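Local coordinates for protein cysteine protease-like VirA (Shigella flexneri, PDB 3EB8) that is a secreted virulence effector required for bacterial entry into epithelial cells and spread within and between them, although its proposed tubulin-cleaving protease activity is disputed, at residues Thr68-Ser72 with Lys73-Asn77. Sequence-based numbering, arbitrary orientation.
Sequences TQLSS and KEYNN
Tyr75 N donates to Ser71 O at 3.0 Å and so closes the first turn of helix 72-81. One residue further on, Asn76 N reaches Ser72 O at 3.1 Å. The side chain of Glu74 runs back toward Ser71: CG stands beside its own backbone N (chi1 -41°) and the rest of the chain is extended, which carries OE2 to Ser71 N at 3.1 Å. That N-H meets the carboxylate from above its plane, 58° out of it. In return Glu74 N makes the capping bond to Ser71 OG over 3.3 Å, though the position of this hydroxyl is less certain. The reciprocal pair is a capping box, with Ser71 as N-cap, at the surface junction where edge strand 66-69 of the antiparallel sheet gives way to the helix. The positive end of the helix dipole, at this N-terminus, would probably stabilise the negative charge of the Glu74 carboxylate. Leu70 supplies the apolar contact, its CD1 packing on Tyr75 CB at 4.0 Å. Both side chains also touch Cys55 of strand 54-61, and Tyr75 reaches on to Leu89.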
ATOM      1  N   THR A  68       1.023  -4.592  30.362  1.00 73.46           N
ATOM      2  CA  THR A  68       0.734  -6.004  30.228  1.00 74.82           C
ATOM      3  C   THR A  68       1.626  -6.584  29.155  1.00 73.20           C
ATOM      4  O   THR A  68       1.822  -5.978  28.099  1.00 76.04           O
ATOM      5  CB  THR A  68      -0.734  -6.241  29.843  1.00 81.15           C
ATOM      6  OG1 THR A  68      -1.576  -5.909  30.956  1.00 88.12           O
ATOM      7  CG2 THR A  68      -0.948  -7.708  29.452  1.00 78.23           C
ATOM      8  N   GLN A  69       2.171  -7.758  29.424  1.00 74.70           N
ATOM      9  CA  GLN A  69       3.011  -8.424  28.453  1.00 74.11           C
ATOM     10  C   GLN A  69       2.155  -9.459  27.739  1.00 78.48           C
ATOM     11  O   GLN A  69       1.512 -10.286  28.384  1.00 87.76           O
ATOM     12  CB  GLN A  69       4.203  -9.077  29.159  1.00 76.30           C
ATOM     13  CG  GLN A  69       5.381  -9.396  28.262  1.00 84.55           C
ATOM     14  CD  GLN A  69       6.483 -10.120  29.003  1.00 96.20           C
ATOM     15  OE1 GLN A  69       7.671  -9.887  28.769  1.00 98.76           O
ATOM     16  NE2 GLN A  69       6.092 -11.001  29.918  1.00 96.58           N
ATOM     17  N   LEU A  70       2.122  -9.402  26.412  1.00 71.59           N
ATOM     18  CA  LEU A  70       1.299 -10.326  25.634  1.00 71.07           C
ATOM     19  C   LEU A  70       2.045 -11.616  25.315  1.00 72.84           C
ATOM     20  O   LEU A  70       3.240 -11.584  25.002  1.00 76.70           O
ATOM     21  CB  LEU A  70       0.866  -9.686  24.312  1.00 68.59           C
ATOM     22  CG  LEU A  70       0.317  -8.264  24.281  1.00 67.31           C
ATOM     23  CD1 LEU A  70      -0.099  -7.929  22.865  1.00 65.21           C
ATOM     24  CD2 LEU A  70      -0.859  -8.080  25.221  1.00 68.20           C
ATOM     25  N   SER A  71       1.339 -12.744  25.375  1.00 76.75           N
ATOM     26  CA  SER A  71       1.882 -14.004  24.856  1.00 76.96           C
ATOM     27  C   SER A  71       1.943 -13.899  23.339  1.00 71.64           C
ATOM     28  O   SER A  71       1.336 -12.995  22.757  1.00 69.74           O
ATOM     29  CB  SER A  71       0.982 -15.176  25.228  1.00 79.91           C
ATOM     30  OG  SER A  71      -0.262 -15.063  24.553  1.00 86.54           O
ATOM     31  N   SER A  72       2.649 -14.822  22.693  1.00 71.95           N
ATOM     32  CA  SER A  72       2.798 -14.749  21.240  1.00 84.42           C
ATOM     33  C   SER A  72       1.426 -14.786  20.563  1.00 81.88           C
ATOM     34  O   SER A  72       1.223 -14.173  19.509  1.00 79.77           O
ATOM     35  CB  SER A  72       3.682 -15.878  20.708  1.00 91.79           C
ATOM     36  OG  SER A  72       2.899 -16.861  20.056  1.00103.10           O
ATOM     37  N   LYS A  73       0.482 -15.494  21.180  1.00 71.79           N
ATOM     38  CA  LYS A  73      -0.862 -15.604  20.626  1.00 76.03           C
ATOM     39  C   LYS A  73      -1.603 -14.275  20.705  1.00 74.67           C
ATOM     40  O   LYS A  73      -2.156 -13.787  19.712  1.00 73.10           O
ATOM     41  CB  LYS A  73      -1.652 -16.684  21.364  1.00 81.02           C
ATOM     42  CG  LYS A  73      -3.134 -16.719  21.035  1.00 87.72           C
ATOM     43  CD  LYS A  73      -3.800 -17.944  21.664  1.00101.68           C
ATOM     44  CE  LYS A  73      -5.314 -17.928  21.465  1.00102.88           C
ATOM     45  NZ  LYS A  73      -5.995 -19.062  22.157  1.00104.11           N
ATOM     46  N   GLU A  74      -1.616 -13.691  21.896  1.00 72.70           N
ATOM     47  CA  GLU A  74      -2.342 -12.443  22.114  1.00 68.13           C
ATOM     48  C   GLU A  74      -1.769 -11.327  21.248  1.00 65.93           C
ATOM     49  O   GLU A  74      -2.463 -10.390  20.864  1.00 64.66           O
ATOM     50  CB  GLU A  74      -2.276 -12.074  23.597  1.00 76.88           C
ATOM     51  CG  GLU A  74      -2.461 -13.284  24.511  1.00 84.34           C
ATOM     52  CD  GLU A  74      -2.259 -12.965  25.978  1.00 90.06           C
ATOM     53  OE1 GLU A  74      -2.879 -13.659  26.818  1.00 96.43           O
ATOM     54  OE2 GLU A  74      -1.494 -12.022  26.293  1.00 73.30           O
ATOM     55  N   TYR A  75      -0.488 -11.437  20.942  1.00 65.68           N
ATOM     56  CA  TYR A  75       0.204 -10.423  20.176  1.00 63.95           C
ATOM     57  C   TYR A  75      -0.137 -10.557  18.700  1.00 65.98           C
ATOM     58  O   TYR A  75      -0.235  -9.565  17.977  1.00 65.77           O
ATOM     59  CB  TYR A  75       1.717 -10.549  20.390  1.00 65.93           C
ATOM     60  CG  TYR A  75       2.557  -9.692  19.464  1.00 66.10           C
ATOM     61  CD1 TYR A  75       2.257  -8.355  19.253  1.00 61.81           C
ATOM     62  CD2 TYR A  75       3.668 -10.221  18.814  1.00 63.01           C
ATOM     63  CE1 TYR A  75       3.022  -7.579  18.414  1.00 60.69           C
ATOM     64  CE2 TYR A  75       4.449  -9.444  17.980  1.00 61.83           C
ATOM     65  CZ  TYR A  75       4.116  -8.132  17.783  1.00 60.72           C
ATOM     66  OH  TYR A  75       4.886  -7.369  16.948  1.00 59.80           O
ATOM     67  N   ASN A  76      -0.309 -11.790  18.243  1.00 62.89           N
ATOM     68  CA  ASN A  76      -0.658 -12.012  16.845  1.00 61.58           C
ATOM     69  C   ASN A  76      -2.112 -11.633  16.628  1.00 61.12           C
ATOM     70  O   ASN A  76      -2.492 -11.139  15.567  1.00 65.29           O
ATOM     71  CB  ASN A  76      -0.366 -13.459  16.424  1.00 62.47           C
ATOM     72  CG  ASN A  76       1.112 -13.701  16.175  1.00 80.43           C
ATOM     73  OD1 ASN A  76       1.718 -13.098  15.283  1.00 81.14           O
ATOM     74  ND2 ASN A  76       1.704 -14.587  16.969  1.00 90.53           N
ATOM     75  N   ASN A  77      -2.914 -11.837  17.660  1.00 62.46           N
ATOM     76  CA  ASN A  77      -4.283 -11.360  17.648  1.00 62.29           C
ATOM     77  C   ASN A  77      -4.289  -9.828  17.517  1.00 60.88           C
ATOM     78  O   ASN A  77      -5.043  -9.245  16.726  1.00 59.88           O
ATOM     79  CB  ASN A  77      -4.973 -11.794  18.941  1.00 67.53           C
ATOM     80  CG  ASN A  77      -6.474 -11.638  18.881  1.00 89.01           C
ATOM     81  OD1 ASN A  77      -7.029 -10.643  19.359  1.00 85.49           O
ATOM     82  ND2 ASN A  77      -7.144 -12.620  18.284  1.00 99.20           N
TER